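Local coordinates for protein NAD(P)H-flavin oxidoreductase (Agrobacterium tumefaciens str. C58, PDB 2FRE) that binds flavin mononucleotide and probably carries electrons from NAD(P)H through that flavin to oxidised acceptors, as other enzymes of the nitroreductase family do, at residues Y11-P15 / L16-R20; G136-K140 / D141-E145; I169-D172 / D173-E176; K182-L186 / A187-F191. All blocks are in the same frame, centred on the assembly; numbering follows the deposited sequence.

Interaction 1. Residues Y11-P15 / L16-R20; sequences YPVDP and LFLDR. With FMN (flavin mononucleotide), chain C.
Asp14 OD1 takes the backbone N-H of Leu16 at 2.9 Å, a nearly straight bond (167° at the hydrogen) that uses the anti lone pair of the carboxylate oxygen. The same oxygen is pressed against the leucine side chain, with Leu16 CG 3.1 Å from Asp14 OD1, because the two side chains run alongside each other. What brings the carboxylate here is the first torsion of Asp14, which sets CG trans to its own nitrogen (chi1 -168°). The bond from Leu16 N to the Asp14 carboxylate closes an Asx turn that caps the start of the short helix 16-19. In a separate backbone bond, Asp14 O accepts Phe17 N at 3.0 Å from above the carbonyl plane; Phe17 CD2 comes within 3.8 Å of Asp14 CB, and Asp14 O lies at the ring's edge, near its plane. One residue on, Pro15 O receives Asp19 N at 2.8 Å and, weakly, Leu18 N, closing the first turn. Farther out, Val13 CG2 meets Leu18 CG at 4.0 Å, the two side chains crossing at about a right angle, and Asp19 turns its OD1 to the hydroxyl of Ser4. Leu16 rests on His126 and Leu127 of helix 110-127; in the second subunit, Gln124 meets Phe17 and Trp45 meets Leu18. The chain leaves helical geometry at Arg20, whose side chain bends at chi2 and chi3 to present two nitrogens to the flavin mononucleotide phosphate: NH1 to O2P, in the guanidinium plane, and NH2 to O1P at 2.9 Å. Arg20 NH2 also donates to the carbonyl of Trp45 of the second subunit.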
loop_
_atom_site.group_PDB
_atom_site.type_symbol
_atom_site.label_atom_id
_atom_site.label_comp_id
_atom_site.label_asym_id
_atom_site.label_seq_id
_atom_site.Cartn_x
_atom_site.Cartn_y
_atom_site.Cartn_z
ATOM N N TYR A 11 -12.373 5.553 15.316
ATOM C CA TYR A 11 -12.066 4.320 16.082
ATOM C C TYR A 11 -10.637 4.374 16.633
ATOM O O TYR A 11 -9.836 5.185 16.153
ATOM C CB TYR A 11 -12.266 3.120 15.164
ATOM C CG TYR A 11 -13.696 3.069 14.713
ATOM C CD1 TYR A 11 -14.666 2.486 15.510
ATOM C CD2 TYR A 11 -14.099 3.696 13.546
ATOM C CE1 TYR A 11 -15.985 2.482 15.130
ATOM C CE2 TYR A 11 -15.419 3.681 13.152
ATOM C CZ TYR A 11 -16.353 3.088 13.945
ATOM O OH TYR A 11 -17.677 3.099 13.557
ATOM N N PRO A 12 -10.300 3.541 17.647
ATOM C CA PRO A 12 -8.969 3.642 18.287
ATOM C C PRO A 12 -7.797 3.105 17.434
ATOM O O PRO A 12 -7.101 2.164 17.830
ATOM C CB PRO A 12 -9.135 2.789 19.536
ATOM C CG PRO A 12 -10.122 1.738 19.111
ATOM C CD PRO A 12 -11.110 2.473 18.267
ATOM N N VAL A 13 -7.589 3.706 16.273
ATOM C CA VAL A 13 -6.456 3.369 15.438
ATOM C C VAL A 13 -5.145 3.681 16.147
ATOM O O VAL A 13 -5.084 4.564 17.015
ATOM C CB VAL A 13 -6.460 4.142 14.091
ATOM C CG1 VAL A 13 -7.680 3.790 13.265
ATOM C CG2 VAL A 13 -6.376 5.667 14.321
ATOM N N ASP A 14 -4.096 2.960 15.755
ATOM C CA ASP A 14 -2.765 3.261 16.231
ATOM C C ASP A 14 -2.457 4.672 15.783
ATOM O O ASP A 14 -2.734 5.020 14.641
ATOM C CB ASP A 14 -1.725 2.307 15.662
ATOM C CG ASP A 14 -0.394 2.418 16.378
ATOM O OD1 ASP A 14 0.254 3.480 16.280
ATOM O OD2 ASP A 14 -0.014 1.446 17.056
ATOM N N PRO A 15 -1.907 5.504 16.686
ATOM C CA PRO A 15 -1.610 6.879 16.278
ATOM C C PRO A 15 -0.672 7.003 15.087
ATOM O O PRO A 15 -0.658 8.042 14.420
ATOM C CB PRO A 15 -0.967 7.482 17.531
ATOM C CG PRO A 15 -1.437 6.653 18.648
ATOM C CD PRO A 15 -1.581 5.273 18.105
ATOM N N LEU A 16 0.115 5.967 14.826
ATOM C CA LEU A 16 0.983 5.959 13.658
ATOM C C LEU A 16 0.209 6.273 12.376
ATOM O O LEU A 16 0.725 6.935 11.483
ATOM C CB LEU A 16 1.718 4.634 13.534
ATOM C CG LEU A 16 2.751 4.301 14.624
ATOM C CD1 LEU A 16 3.102 2.817 14.608
ATOM C CD2 LEU A 16 4.010 5.146 14.507
ATOM N N PHE A 17 -1.030 5.811 12.274
ATOM C CA PHE A 17 -1.804 6.038 11.038
ATOM C C PHE A 17 -2.267 7.484 10.860
ATOM O O PHE A 17 -2.498 7.930 9.731
ATOM C CB PHE A 17 -2.988 5.072 11.000
ATOM C CG PHE A 17 -2.562 3.651 10.892
ATOM C CD1 PHE A 17 -2.042 3.167 9.697
ATOM C CD2 PHE A 17 -2.664 2.799 11.974
ATOM C CE1 PHE A 17 -1.639 1.863 9.582
ATOM C CE2 PHE A 17 -2.247 1.480 11.859
ATOM C CZ PHE A 17 -1.744 1.023 10.663
ATOM N N LEU A 18 -2.393 8.223 11.960
ATOM C CA LEU A 18 -2.688 9.651 11.910
ATOM C C LEU A 18 -1.419 10.514 11.831
ATOM O O LEU A 18 -1.447 11.612 11.266
ATOM C CB LEU A 18 -3.503 10.052 13.149
ATOM C CG LEU A 18 -4.790 9.265 13.395
ATOM C CD1 LEU A 18 -5.561 9.861 14.598
ATOM C CD2 LEU A 18 -5.676 9.296 12.185
ATOM N N ASP A 19 -0.342 10.043 12.454
ATOM C CA ASP A 19 0.928 10.786 12.526
ATOM C C ASP A 19 1.678 10.787 11.211
ATOM O O ASP A 19 2.409 11.735 10.932
ATOM C CB ASP A 19 1.825 10.231 13.642
ATOM C CG ASP A 19 1.279 10.540 15.004
ATOM O OD1 ASP A 19 0.488 11.495 15.131
ATOM O OD2 ASP A 19 1.631 9.838 15.950
ATOM N N ARG A 20 1.506 9.739 10.403
ATOM C CA ARG A 20 2.103 9.747 9.059
ATOM C C ARG A 20 1.383 10.751 8.164
ATOM O O ARG A 20 0.177 10.661 7.994
ATOM C CB ARG A 20 2.016 8.384 8.404
ATOM C CG ARG A 20 2.603 8.315 6.997
ATOM C CD ARG A 20 1.796 7.478 6.076
ATOM N NE ARG A 20 0.391 7.862 5.978
ATOM C CZ ARG A 20 -0.076 8.903 5.300
ATOM N NH1 ARG A 20 0.736 9.729 4.659
ATOM N NH2 ARG A 20 -1.385 9.131 5.296
HETATM N N1 FMN C . 1.161 15.775 -3.540
HETATM C C2 FMN C . 1.637 16.848 -4.292
HETATM O O2 FMN C . 1.835 17.942 -3.752
HETATM N N3 FMN C . 1.872 16.708 -5.649
HETATM C C4 FMN C . 1.667 15.519 -6.294
HETATM O O4 FMN C . 2.101 15.371 -7.454
HETATM C C4A FMN C . 1.187 14.434 -5.529
HETATM N N5 FMN C . 0.960 13.211 -6.135
HETATM C C5A FMN C . 0.562 12.136 -5.357
HETATM C C6 FMN C . 0.373 10.907 -5.964
HETATM C C7 FMN C . -0.016 9.810 -5.222
HETATM C C7M FMN C . 0.307 8.475 -5.834
HETATM C C8 FMN C . -0.248 9.929 -3.848
HETATM C C8M FMN C . -0.122 8.723 -2.948
HETATM C C9 FMN C . -0.064 11.159 -3.230
HETATM C C9A FMN C . 0.322 12.276 -3.994
HETATM N N10 FMN C . 0.491 13.504 -3.391
HETATM C C10 FMN C . 0.943 14.572 -4.157
HETATM C "C1'" FMN C . 0.150 13.722 -1.938
HETATM C "C2'" FMN C . -1.318 13.500 -1.579
HETATM O "O2'" FMN C . -2.128 14.624 -1.907
HETATM C "C3'" FMN C . -1.438 13.146 -0.099
HETATM O "O3'" FMN C . -0.793 11.903 0.149
HETATM C "C4'" FMN C . -2.896 13.114 0.341
HETATM O "O4'" FMN C . -3.467 14.409 0.262
HETATM C "C5'" FMN C . -3.091 12.575 1.754
HETATM O "O5'" FMN C . -2.402 13.374 2.702
HETATM P P FMN C . -1.316 12.734 3.702
HETATM O O1P FMN C . -2.093 11.865 4.677
HETATM O O2P FMN C . -0.355 11.860 2.911
HETATM O O3P FMN C . -0.604 13.885 4.359
#

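Interaction 2. Residues G136-K140 / D141-E145; sequences GGIFK and DRIVE. With FMN (flavin mononucleotide), chain C.
The guanidinium of Arg142 lies flat over one face of the Phe139 ring, the two planes 6° apart and the two centres 3.6 Å apart. This is a cation-pi stack, with NH1 hanging over the ring centre and its approach to Phe139 CE2 measuring 3.5 Å. Arg142 reaches the face because its chain is extended from CG to NE and runs alongside Phe139, CD passing the phenylalanine CB. Phe139 is also the N-cap residue of helix 140-146: its O accepts Ile143 N at 2.9 Å, nearly in line with the carbonyl. The tight, buried side is aliphatic. Ile143 CD1 lies against Ile138 CD1 at 3.8 Å, the two side chains crossing at about a right angle, and both isoleucines continue onto Val155 of strand 153-162. Lys140, extended beyond CG, reaches back to the carbonyl of Val155 with its NZ. On the looser side, Asp141 and Arg142 are exposed; the stack lies nearer the surface, though Phe139 also touches Met75 and Arg142 touches Leu73. Upstream, Gly136 N donates to N5 of flavin mononucleotide at 2.8 Å, and Gly137 N to O4 at 3.0 Å. A backbone N-H donating to N5 implies an unprotonated acceptor, as in oxidised flavin; once N5 carries a hydrogen this bond would probably have to change, so the contact may influence the redox balance.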
loop_
_atom_site.group_PDB
_atom_site.type_symbol
_atom_site.label_atom_id
_atom_site.label_comp_id
_atom_site.label_asym_id
_atom_site.label_seq_id
_atom_site.Cartn_x
_atom_site.Cartn_y
_atom_site.Cartn_z
ATOM N N GLY A 136 2.496 12.251 -8.248
ATOM C CA GLY A 136 2.132 11.851 -9.604
ATOM C C GLY A 136 2.401 12.933 -10.636
ATOM O O GLY A 136 2.381 12.656 -11.845
ATOM N N GLY A 137 2.666 14.155 -10.174
ATOM C CA GLY A 137 3.030 15.270 -11.034
ATOM C C GLY A 137 4.480 15.132 -11.481
ATOM O O GLY A 137 5.364 15.832 -11.000
ATOM N N ILE A 138 4.702 14.198 -12.394
ATOM C CA ILE A 138 6.035 13.794 -12.818
ATOM C C ILE A 138 5.994 13.449 -14.297
ATOM O O ILE A 138 4.934 13.112 -14.822
ATOM C CB ILE A 138 6.518 12.548 -12.034
ATOM C CG1 ILE A 138 5.647 11.320 -12.330
ATOM C CG2 ILE A 138 6.526 12.802 -10.523
ATOM C CD1 ILE A 138 6.053 10.114 -11.519
ATOM N N PHE A 139 7.146 13.511 -14.965
ATOM C CA PHE A 139 7.215 13.214 -16.396
ATOM C C PHE A 139 7.557 11.729 -16.585
ATOM O O PHE A 139 8.728 11.368 -16.652
ATOM C CB PHE A 139 8.273 14.105 -17.068
ATOM C CG PHE A 139 8.003 15.585 -16.967
ATOM C CD1 PHE A 139 7.034 16.187 -17.754
ATOM C CD2 PHE A 139 8.763 16.385 -16.140
ATOM C CE1 PHE A 139 6.808 17.547 -17.687
ATOM C CE2 PHE A 139 8.537 17.738 -16.052
ATOM C CZ PHE A 139 7.563 18.324 -16.837
ATOM N N LYS A 140 6.540 10.867 -16.666
ATOM C CA LYS A 140 6.758 9.412 -16.649
ATOM C C LYS A 140 7.570 8.889 -17.845
ATOM O O LYS A 140 8.426 8.022 -17.680
ATOM C CB LYS A 140 5.425 8.638 -16.586
ATOM C CG LYS A 140 4.699 8.693 -15.247
ATOM C CD LYS A 140 3.459 7.782 -15.312
ATOM C CE LYS A 140 2.679 7.707 -13.998
ATOM N NZ LYS A 140 1.664 6.547 -13.975
ATOM N N ASP A 141 7.283 9.393 -19.041
ATOM C CA ASP A 141 8.018 8.979 -20.230
ATOM C C ASP A 141 9.474 9.424 -20.168
ATOM O O ASP A 141 10.360 8.661 -20.535
ATOM C CB ASP A 141 7.339 9.492 -21.498
ATOM C CG ASP A 141 6.039 8.770 -21.794
ATOM O OD1 ASP A 141 5.797 7.701 -21.209
ATOM O OD2 ASP A 141 5.257 9.258 -22.629
ATOM N N ARG A 142 9.728 10.639 -19.685
ATOM C CA ARG A 142 11.108 11.110 -19.502
ATOM C C ARG A 142 11.824 10.297 -18.421
ATOM O O ARG A 142 13.019 10.022 -18.539
ATOM C CB ARG A 142 11.165 12.592 -19.112
ATOM C CG ARG A 142 10.470 13.551 -20.059
ATOM C CD ARG A 142 10.739 14.994 -19.644
ATOM N NE ARG A 142 9.824 15.920 -20.311
ATOM C CZ ARG A 142 9.696 17.208 -20.002
ATOM N NH1 ARG A 142 10.427 17.744 -19.046
ATOM N NH2 ARG A 142 8.826 17.968 -20.658
ATOM N N ILE A 143 11.111 9.939 -17.354
ATOM C CA ILE A 143 11.682 9.065 -16.326
ATOM C C ILE A 143 12.144 7.732 -16.925
ATOM O O ILE A 143 13.263 7.270 -16.667
ATOM C CB ILE A 143 10.671 8.833 -15.142
ATOM C CG1 ILE A 143 10.516 10.135 -14.343
ATOM C CG2 ILE A 143 11.131 7.708 -14.229
ATOM C CD1 ILE A 143 9.200 10.237 -13.593
ATOM N N VAL A 144 11.276 7.118 -17.726
ATOM C CA VAL A 144 11.591 5.846 -18.360
ATOM C C VAL A 144 12.837 5.942 -19.240
ATOM O O VAL A 144 13.703 5.076 -19.198
ATOM C CB VAL A 144 10.375 5.329 -19.197
ATOM C CG1 VAL A 144 10.773 4.165 -20.103
ATOM C CG2 VAL A 144 9.250 4.919 -18.261
ATOM N N GLU A 145 12.924 7.009 -20.019
ATOM C CA GLU A 145 14.034 7.202 -20.943
ATOM C C GLU A 145 15.319 7.548 -20.190
ATOM O O GLU A 145 16.343 6.917 -20.405
ATOM C CB GLU A 145 13.696 8.318 -21.927
ATOM C CG GLU A 145 14.725 8.522 -23.011
ATOM C CD GLU A 145 14.941 7.267 -23.851
ATOM O OE1 GLU A 145 13.961 6.504 -24.059
ATOM O OE2 GLU A 145 16.094 7.047 -24.300
HETATM N N1 FMN C . 1.161 15.775 -3.540
HETATM C C2 FMN C . 1.637 16.848 -4.292
HETATM O O2 FMN C . 1.835 17.942 -3.752
HETATM N N3 FMN C . 1.872 16.708 -5.649
HETATM C C4 FMN C . 1.667 15.519 -6.294
HETATM O O4 FMN C . 2.101 15.371 -7.454
HETATM C C4A FMN C . 1.187 14.434 -5.529
HETATM N N5 FMN C . 0.960 13.211 -6.135
HETATM C C5A FMN C . 0.562 12.136 -5.357
HETATM C C6 FMN C . 0.373 10.907 -5.964
HETATM C C7 FMN C . -0.016 9.810 -5.222
HETATM C C7M FMN C . 0.307 8.475 -5.834
HETATM C C8 FMN C . -0.248 9.929 -3.848
HETATM C C8M FMN C . -0.122 8.723 -2.948
HETATM C C9 FMN C . -0.064 11.159 -3.230
HETATM C C9A FMN C . 0.322 12.276 -3.994
HETATM N N10 FMN C . 0.491 13.504 -3.391
HETATM C C10 FMN C . 0.943 14.572 -4.157
HETATM C "C1'" FMN C . 0.150 13.722 -1.938
HETATM C "C2'" FMN C . -1.318 13.500 -1.579
HETATM O "O2'" FMN C . -2.128 14.624 -1.907
HETATM C "C3'" FMN C . -1.438 13.146 -0.099
HETATM O "O3'" FMN C . -0.793 11.903 0.149
HETATM C "C4'" FMN C . -2.896 13.114 0.341
HETATM O "O4'" FMN C . -3.467 14.409 0.262
HETATM C "C5'" FMN C . -3.091 12.575 1.754
HETATM O "O5'" FMN C . -2.402 13.374 2.702
HETATM P P FMN C . -1.316 12.734 3.702
HETATM O O1P FMN C . -2.093 11.865 4.677
HETATM O O2P FMN C . -0.355 11.860 2.911
HETATM O O3P FMN C . -0.604 13.885 4.359
#

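Interaction 3. Residues I169-D172 / D173-E176; sequences ILPD and DLAE
Leu170 and the first turn of helix 172-176 form the apolar centre: Leu170 CB lies 4.0 Å from Leu174 CB and 4.2 Å from Ala175 CB. With Pro171 at the N-cap, Leu170 just before it and Ala175 in the helix's first turn, the Leu170-Ala175 pair fits a hydrophobic staple, closing the side of the helix start. Pro171 adds a second layer, its ring lying alongside Leu174, with CG 3.9 Å from the leucine CD1. Leu170 and Leu174 both touch Trp81, joining the helix start to helix 76-82, and the side chain of Leu174 is about 6 Å from the bound flavin mononucleotide. Farther out, the backbone takes over. Pro171 O accepts Ala175 N at 2.9 Å, almost straight at the hydrogen (167°), and Asp172 O accepts Glu176 N. Glu176 runs extended beyond its CG, which sits 3.4 Å from Asp172 O. The exposed edge carries Asp172, Asp173 and Glu176. Asp173 holds its CG between its own nitrogen and carbonyl carbon (chi1 56°), which swings the carboxylate back toward the start of the helix, near Pro171, where OD1 accepts the N-H of Leu174 in a weak, bent bond of 2.8 Å.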
loop_
_atom_site.group_PDB
_atom_site.type_symbol
_atom_site.label_atom_id
_atom_site.label_comp_id
_atom_site.label_asym_id
_atom_site.label_seq_id
_atom_site.Cartn_x
_atom_site.Cartn_y
_atom_site.Cartn_z
ATOM N N ILE A 169 9.391 28.578 4.968
ATOM C CA ILE A 169 10.268 28.427 3.798
ATOM C C ILE A 169 9.504 28.235 2.490
ATOM O O ILE A 169 10.087 28.326 1.409
ATOM C CB ILE A 169 11.273 27.255 3.951
ATOM C CG1 ILE A 169 10.577 25.893 3.853
ATOM C CG2 ILE A 169 12.029 27.364 5.272
ATOM C CD1 ILE A 169 11.492 24.798 3.412
ATOM N N LEU A 170 8.208 27.954 2.604
ATOM C CA LEU A 170 7.351 27.694 1.458
ATOM C C LEU A 170 6.729 28.985 0.918
ATOM O O LEU A 170 6.501 29.923 1.677
ATOM C CB LEU A 170 6.226 26.737 1.869
ATOM C CG LEU A 170 6.647 25.341 2.321
ATOM C CD1 LEU A 170 5.482 24.576 2.898
ATOM C CD2 LEU A 170 7.240 24.573 1.153
ATOM N N PRO A 171 6.436 29.024 -0.393
ATOM C CA PRO A 171 5.564 30.116 -0.844
ATOM C C PRO A 171 4.212 30.042 -0.120
ATOM O O PRO A 171 3.784 28.957 0.313
ATOM C CB PRO A 171 5.426 29.879 -2.361
ATOM C CG PRO A 171 5.896 28.479 -2.602
ATOM C CD PRO A 171 6.841 28.128 -1.493
ATOM N N ASP A 172 3.554 31.186 0.011
ATOM C CA ASP A 172 2.360 31.310 0.855
ATOM C C ASP A 172 1.269 30.295 0.566
ATOM O O ASP A 172 0.664 29.754 1.499
ATOM C CB ASP A 172 1.778 32.722 0.753
ATOM C CG ASP A 172 2.673 33.761 1.367
ATOM O OD1 ASP A 172 3.715 33.390 1.943
ATOM O OD2 ASP A 172 2.343 34.953 1.251
ATOM N N ASP A 173 1.023 30.023 -0.712
ATOM C CA ASP A 173 -0.041 29.077 -1.063
ATOM C C ASP A 173 0.265 27.653 -0.564
ATOM O O ASP A 173 -0.621 26.964 -0.054
ATOM C CB ASP A 173 -0.390 29.124 -2.564
ATOM C CG ASP A 173 0.815 28.890 -3.497
ATOM O OD1 ASP A 173 1.955 28.604 -3.057
ATOM O OD2 ASP A 173 0.595 29.030 -4.719
ATOM N N LEU A 174 1.520 27.235 -0.649
ATOM C CA LEU A 174 1.921 25.934 -0.087
ATOM C C LEU A 174 1.958 25.934 1.441
ATOM O O LEU A 174 1.578 24.946 2.077
ATOM C CB LEU A 174 3.287 25.510 -0.618
ATOM C CG LEU A 174 3.372 25.235 -2.119
ATOM C CD1 LEU A 174 4.759 24.714 -2.483
ATOM C CD2 LEU A 174 2.301 24.251 -2.552
ATOM N N ALA A 175 2.427 27.032 2.024
ATOM C CA ALA A 175 2.444 27.174 3.479
ATOM C C ALA A 175 1.045 26.997 4.039
ATOM O O ALA A 175 0.863 26.318 5.047
ATOM C CB ALA A 175 2.993 28.513 3.885
ATOM N N GLU A 176 0.056 27.581 3.363
ATOM C CA GLU A 176 -1.337 27.435 3.778
ATOM C C GLU A 176 -1.813 25.993 3.709
ATOM O O GLU A 176 -2.739 25.630 4.407
ATOM C CB GLU A 176 -2.262 28.309 2.932
ATOM C CG GLU A 176 -2.187 29.759 3.289
ATOM C CD GLU A 176 -3.100 30.623 2.432
ATOM O OE1 GLU A 176 -3.884 30.056 1.622
ATOM O OE2 GLU A 176 -3.023 31.857 2.593
#

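Interaction 4. Residues K182-L186 / A187-F191; sequences KRVPL and ADVAF. With FMN (flavin mononucleotide), chain C.
Leu186 O accepts two backbone donors, Val189 N at 2.9 Å and Ala190 N at 3.0 Å, while Pro185 O takes Asp188 N, so the chain coils through overlapping turns. These turns lead straight into strand 190-192, whose Ala190 and Phe191 pair in a parallel ladder with a strand of the second subunit: the C-terminal extension adds to the partner's sheet, an exchange known from nitroreductase-family dimers. Val184 CG2 slants across to Val189 CG1 at 3.7 Å, and the pyrrolidine of Pro185 meets the carboxylate of Asp188, its CD 3.5 Å from OD2. Leu186 sends CD1 to Ala190 CB, 3.8 Å away; its other methyl, CD2, meets Tyr11, and Leu186 also packs on Asp41 of the second subunit. At the start of the segment Arg183 turns back, bent at chi2 (-67°), and is braced by its own backbone neighbour: NH1 donates to Lys182 O, lying above that carbonyl's plane though the oxygen is in the plane of the guanidinium. Its other amino group, NH2, donates to Trp45 O of the second subunit. The same group reaches the cofactor, with Arg183 NH2 donating to phosphate oxygen O1P of flavin mononucleotide at 2.8 Å.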
loop_
_atom_site.group_PDB
_atom_site.type_symbol
_atom_site.label_atom_id
_atom_site.label_comp_id
_atom_site.label_asym_id
_atom_site.label_seq_id
_atom_site.Cartn_x
_atom_site.Cartn_y
_atom_site.Cartn_z
ATOM N N LYS A 182 -7.558 15.654 5.926
ATOM C CA LYS A 182 -8.631 14.862 6.527
ATOM C C LYS A 182 -9.094 13.726 5.600
ATOM O O LYS A 182 -8.580 13.553 4.478
ATOM C CB LYS A 182 -9.833 15.774 6.851
ATOM C CG LYS A 182 -9.503 16.997 7.654
ATOM C CD LYS A 182 -8.896 16.711 9.026
ATOM C CE LYS A 182 -8.918 17.992 9.895
ATOM N NZ LYS A 182 -8.533 17.856 11.355
ATOM N N ARG A 183 -10.057 12.944 6.080
ATOM C CA ARG A 183 -10.636 11.832 5.289
ATOM C C ARG A 183 -12.136 11.880 5.389
ATOM O O ARG A 183 -12.688 12.526 6.289
ATOM C CB ARG A 183 -10.137 10.481 5.803
ATOM C CG ARG A 183 -8.664 10.262 5.654
ATOM C CD ARG A 183 -8.176 10.146 4.214
ATOM N NE ARG A 183 -6.739 9.877 4.240
ATOM C CZ ARG A 183 -5.789 10.799 4.403
ATOM N NH1 ARG A 183 -6.072 12.084 4.445
ATOM N NH2 ARG A 183 -4.532 10.432 4.457
ATOM N N VAL A 184 -12.805 11.210 4.456
ATOM C CA VAL A 184 -14.245 11.040 4.533
ATOM C C VAL A 184 -14.562 10.132 5.720
ATOM O O VAL A 184 -13.691 9.371 6.165
ATOM C CB VAL A 184 -14.825 10.443 3.218
ATOM C CG1 VAL A 184 -14.445 11.312 2.038
ATOM C CG2 VAL A 184 -14.371 9.006 2.999
ATOM N N PRO A 185 -15.795 10.208 6.243
ATOM C CA PRO A 185 -16.244 9.238 7.251
ATOM C C PRO A 185 -16.019 7.780 6.809
ATOM O O PRO A 185 -16.207 7.449 5.632
ATOM C CB PRO A 185 -17.744 9.543 7.376
ATOM C CG PRO A 185 -17.862 10.942 7.038
ATOM C CD PRO A 185 -16.847 11.198 5.956
ATOM N N LEU A 186 -15.585 6.932 7.744
ATOM C CA LEU A 186 -15.364 5.516 7.478
ATOM C C LEU A 186 -16.573 4.899 6.781
ATOM O O LEU A 186 -16.425 4.167 5.834
ATOM C CB LEU A 186 -15.032 4.749 8.768
ATOM C CG LEU A 186 -14.734 3.252 8.571
ATOM C CD1 LEU A 186 -13.670 3.040 7.508
ATOM C CD2 LEU A 186 -14.329 2.582 9.878
ATOM N N ALA A 187 -17.777 5.239 7.232
ATOM C CA ALA A 187 -18.990 4.689 6.637
ATOM C C ALA A 187 -19.179 5.029 5.156
ATOM O O ALA A 187 -19.912 4.332 4.466
ATOM C CB ALA A 187 -20.200 5.113 7.431
ATOM N N ASP A 188 -18.485 6.043 4.652
ATOM C CA ASP A 188 -18.560 6.372 3.243
ATOM C C ASP A 188 -17.716 5.440 2.369
ATOM O O ASP A 188 -17.802 5.499 1.143
ATOM C CB ASP A 188 -18.131 7.822 2.990
ATOM C CG ASP A 188 -19.113 8.835 3.544
ATOM O OD1 ASP A 188 -20.095 8.442 4.189
ATOM O OD2 ASP A 188 -18.884 10.030 3.316
ATOM N N VAL A 189 -16.880 4.613 2.977
ATOM C CA VAL A 189 -16.016 3.724 2.200
ATOM C C VAL A 189 -16.048 2.259 2.642
ATOM O O VAL A 189 -15.527 1.410 1.925
ATOM C CB VAL A 189 -14.534 4.187 2.155
ATOM C CG1 VAL A 189 -14.416 5.590 1.558
ATOM C CG2 VAL A 189 -13.858 4.115 3.531
ATOM N N ALA A 190 -16.621 1.970 3.805
ATOM C CA ALA A 190 -16.654 0.606 4.332
ATOM C C ALA A 190 -18.109 0.186 4.482
ATOM O O ALA A 190 -18.872 0.817 5.239
ATOM C CB ALA A 190 -15.959 0.540 5.686
ATOM N N PHE A 191 -18.480 -0.858 3.751
ATOM C CA PHE A 191 -19.854 -1.318 3.641
ATOM C C PHE A 191 -19.969 -2.787 4.073
ATOM O O PHE A 191 -19.223 -3.650 3.603
ATOM C CB PHE A 191 -20.344 -1.192 2.189
ATOM C CG PHE A 191 -19.995 0.120 1.524
ATOM C CD1 PHE A 191 -20.257 1.331 2.159
ATOM C CD2 PHE A 191 -19.390 0.145 0.277
ATOM C CE1 PHE A 191 -19.945 2.533 1.556
ATOM C CE2 PHE A 191 -19.047 1.342 -0.320
ATOM C CZ PHE A 191 -19.332 2.548 0.327
HETATM N N1 FMN C . 1.161 15.775 -3.540
HETATM C C2 FMN C . 1.637 16.848 -4.292
HETATM O O2 FMN C . 1.835 17.942 -3.752
HETATM N N3 FMN C . 1.872 16.708 -5.649
HETATM C C4 FMN C . 1.667 15.519 -6.294
HETATM O O4 FMN C . 2.101 15.371 -7.454
HETATM C C4A FMN C . 1.187 14.434 -5.529
HETATM N N5 FMN C . 0.960 13.211 -6.135
HETATM C C5A FMN C . 0.562 12.136 -5.357
HETATM C C6 FMN C . 0.373 10.907 -5.964
HETATM C C7 FMN C . -0.016 9.810 -5.222
HETATM C C7M FMN C . 0.307 8.475 -5.834
HETATM C C8 FMN C . -0.248 9.929 -3.848
HETATM C C8M FMN C . -0.122 8.723 -2.948
HETATM C C9 FMN C . -0.064 11.159 -3.230
HETATM C C9A FMN C . 0.322 12.276 -3.994
HETATM N N10 FMN C . 0.491 13.504 -3.391
HETATM C C10 FMN C . 0.943 14.572 -4.157
HETATM C "C1'" FMN C . 0.150 13.722 -1.938
HETATM C "C2'" FMN C . -1.318 13.500 -1.579
HETATM O "O2'" FMN C . -2.128 14.624 -1.907
HETATM C "C3'" FMN C . -1.438 13.146 -0.099
HETATM O "O3'" FMN C . -0.793 11.903 0.149
HETATM C "C4'" FMN C . -2.896 13.114 0.341
HETATM O "O4'" FMN C . -3.467 14.409 0.262
HETATM C "C5'" FMN C . -3.091 12.575 1.754
HETATM O "O5'" FMN C . -2.402 13.374 2.702
HETATM P P FMN C . -1.316 12.734 3.702
HETATM O O1P FMN C . -2.093 11.865 4.677
HETATM O O2P FMN C . -0.355 11.860 2.911
HETATM O O3P FMN C . -0.604 13.885 4.359
#

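Interactions 1 and 4 lie on the same side of the chain's centre and touch each other, Tyr11 packing on Leu186 while Arg20 and Arg183 both bind O1P of the phosphate; both also meet the second subunit. Interaction 2 sits across the chain's centre from interaction 1 and serves the other end of the cofactor, offering uncharged backbone N-H groups to the isoalloxazine instead of guanidinium groups. These three are partly buried, whereas interaction 3 is a surface contact with acidic side chains at its edge. Interactions 1, 2 and 3 each start a helix: interaction 1 has a side-chain Asx cap, in interaction 2 Phe139 holds the N-cap position, with its ring stacked under Arg142, and interaction 3 has a proline with a hydrophobic staple. Interaction 4 instead leads into a strand.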